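Local atomic coordinates of 2-aminomuconate 6-semialdehyde dehydrogenase (Burkholderia cenocepacia, PDB entry 4U3W), a protein that probably oxidises 2-aminomuconate 6-semialdehyde to 2-aminomuconate with a nicotinamide cofactor, as a member of the aldehyde dehydrogenase family. Residues E101-A104 / A105-D109. Numbering follows the deposited sequence.
Sequences EFVA and AEVAD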
ATOM      1  N   GLU A 101      39.827   7.711  -5.533  1.00 33.96           N
ATOM      2  CA  GLU A 101      40.393   7.358  -4.238  1.00 34.54           C
ATOM      3  C   GLU A 101      39.654   6.197  -3.595  1.00 31.24           C
ATOM      4  O   GLU A 101      40.259   5.381  -2.936  1.00 30.78           O
ATOM      5  CB  GLU A 101      40.328   8.544  -3.258  1.00 40.11           C
ATOM      6  CG  GLU A 101      41.352   9.622  -3.464  1.00 44.69           C
ATOM      7  CD  GLU A 101      41.223  10.694  -2.404  1.00 44.44           C
ATOM      8  OE1 GLU A 101      41.657  10.449  -1.259  1.00 44.47           O
ATOM      9  OE2 GLU A 101      40.643  11.755  -2.695  1.00 45.24           O
ATOM     10  N   PHE A 102      38.320   6.206  -3.670  1.00 28.39           N
ATOM     11  CA  PHE A 102      37.537   5.142  -3.052  1.00 27.80           C
ATOM     12  C   PHE A 102      37.858   3.835  -3.723  1.00 28.74           C
ATOM     13  O   PHE A 102      38.060   2.814  -3.063  1.00 29.16           O
ATOM     14  CB  PHE A 102      36.031   5.443  -3.143  1.00 26.07           C
ATOM     15  CG  PHE A 102      35.518   6.251  -1.974  1.00 27.77           C
ATOM     16  CD1 PHE A 102      35.583   7.647  -1.970  1.00 28.82           C
ATOM     17  CD2 PHE A 102      35.012   5.604  -0.849  1.00 27.68           C
ATOM     18  CE1 PHE A 102      35.157   8.363  -0.853  1.00 27.29           C
ATOM     19  CE2 PHE A 102      34.582   6.332   0.293  1.00 26.34           C
ATOM     20  CZ  PHE A 102      34.642   7.689   0.282  1.00 25.66           C
ATOM     21  N   VAL A 103      37.935   3.884  -5.054  1.00 28.97           N
ATOM     22  CA  VAL A 103      38.313   2.717  -5.833  1.00 28.11           C
ATOM     23  C   VAL A 103      39.657   2.181  -5.393  1.00 27.06           C
ATOM     24  O   VAL A 103      39.806   0.984  -5.151  1.00 28.42           O
ATOM     25  CB  VAL A 103      38.324   3.056  -7.357  1.00 33.19           C
ATOM     26  CG1 VAL A 103      38.910   1.888  -8.176  1.00 34.95           C
ATOM     27  CG2 VAL A 103      36.876   3.359  -7.803  1.00 35.25           C
ATOM     28  N   ALA A 104      40.653   3.042  -5.272  1.00 28.28           N
ATOM     29  CA  ALA A 104      42.009   2.571  -4.946  1.00 28.30           C
ATOM     30  C   ALA A 104      42.103   1.961  -3.519  1.00 31.30           C
ATOM     31  O   ALA A 104      42.825   1.000  -3.298  1.00 28.51           O
ATOM     32  CB  ALA A 104      43.009   3.727  -5.092  1.00 30.03           C
ATOM     33  N   ALA A 105      41.363   2.540  -2.572  1.00 32.04           N
ATOM     34  CA  ALA A 105      41.306   2.032  -1.198  1.00 29.99           C
ATOM     35  C   ALA A 105      40.663   0.634  -1.196  1.00 31.25           C
ATOM     36  O   ALA A 105      41.173  -0.292  -0.587  1.00 32.36           O
ATOM     37  CB  ALA A 105      40.497   2.999  -0.305  1.00 29.22           C
ATOM     38  N   GLU A 106      39.557   0.485  -1.922  1.00 30.66           N
ATOM     39  CA  GLU A 106      38.852  -0.775  -1.962  1.00 30.25           C
ATOM     40  C   GLU A 106      39.724  -1.851  -2.606  1.00 29.98           C
ATOM     41  O   GLU A 106      39.845  -2.962  -2.072  1.00 30.44           O
ATOM     42  CB  GLU A 106      37.530  -0.629  -2.738  1.00 31.88           C
ATOM     43  CG  GLU A 106      36.532  -1.753  -2.496  1.00 33.27           C
ATOM     44  CD  GLU A 106      35.796  -1.597  -1.147  1.00 34.70           C
ATOM     45  OE1 GLU A 106      36.363  -1.023  -0.206  1.00 35.65           O
ATOM     46  OE2 GLU A 106      34.645  -2.046  -1.030  1.00 34.86           O
ATOM     47  N   VAL A 107      40.337  -1.521  -3.747  1.00 28.14           N
ATOM     48  CA  VAL A 107      41.279  -2.428  -4.412  1.00 30.01           C
ATOM     49  C   VAL A 107      42.469  -2.809  -3.499  1.00 30.67           C
ATOM     50  O   VAL A 107      42.882  -3.993  -3.435  1.00 29.53           O
ATOM     51  CB  VAL A 107      41.819  -1.783  -5.724  1.00 29.41           C
ATOM     52  CG1 VAL A 107      42.917  -2.608  -6.299  1.00 29.64           C
ATOM     53  CG2 VAL A 107      40.643  -1.619  -6.753  1.00 31.47           C
ATOM     54  N   ALA A 108      43.018  -1.828  -2.792  1.00 30.57           N
ATOM     55  CA  ALA A 108      44.202  -2.116  -1.952  1.00 29.04           C
ATOM     56  C   ALA A 108      43.861  -3.112  -0.836  1.00 28.53           C
ATOM     57  O   ALA A 108      44.636  -4.045  -0.584  1.00 27.94           O
ATOM     58  CB  ALA A 108      44.767  -0.821  -1.363  1.00 29.78           C
ATOM     59  N   ASP A 109      42.693  -2.928  -0.186  1.00 26.97           N
ATOM     60  CA  ASP A 109      42.221  -3.812   0.882  1.00 29.18           C
ATOM     61  C   ASP A 109      41.821  -5.213   0.412  1.00 28.22           C
ATOM     62  O   ASP A 109      42.062  -6.197   1.118  1.00 31.97           O
ATOM     63  CB  ASP A 109      41.010  -3.188   1.588  1.00 31.29           C
ATOM     64  CG  ASP A 109      41.394  -2.132   2.623  1.00 31.54           C
ATOM     65  OD1 ASP A 109      42.589  -1.746   2.733  1.00 29.56           O
ATOM     66  OD2 ASP A 109      40.443  -1.625   3.265  1.00 29.01           O
TER
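V107 lies alongside V103, one helical turn further on, and the two side chains point the same way. Their branches meet loosely, with CG2 of V107 4.2 Å from CG1 of V103. The same CG2 also rests against the backbone, 3.2 Å from V103 O. This follows from the torsion of V107: CG1 stands anti to the backbone N (chi1 172°), which turns CG2 back beside that N and over the preceding turn. Beneath the valines, V107 N donates to V103 O over 2.9 Å. This bond is nearly straight at the hydrogen, 173°. Its neighbours bend more. A108 N reaches A104 O at 2.9 Å, and E106 N reaches F102 O at 3.0 Å. A105 N closes on E101 O at 3.1 Å. The alanine methyls add short backbone contacts, such as A108 CB to A104 O at 3.3 Å. E106 sets only its CB against the previous turn, 3.5 Å from F102 O. Its chain then bends at chi2 (78°), and the carboxylate of this buried residue bonds to groups beyond the helix. There OE2 accepts from L176 N, and OE1 is hydrogen-bonded to S204 OG. F102 packs on L207 and V211 of helix 203-214, while V103 touches I122 and V107 touches A117 of helix 114-138. The consecutive i to i+4 bonds and the V103/V107 pair are those of a regular alpha-helix, here helix 99-110, packed among other helices of the aldehyde dehydrogenase fold.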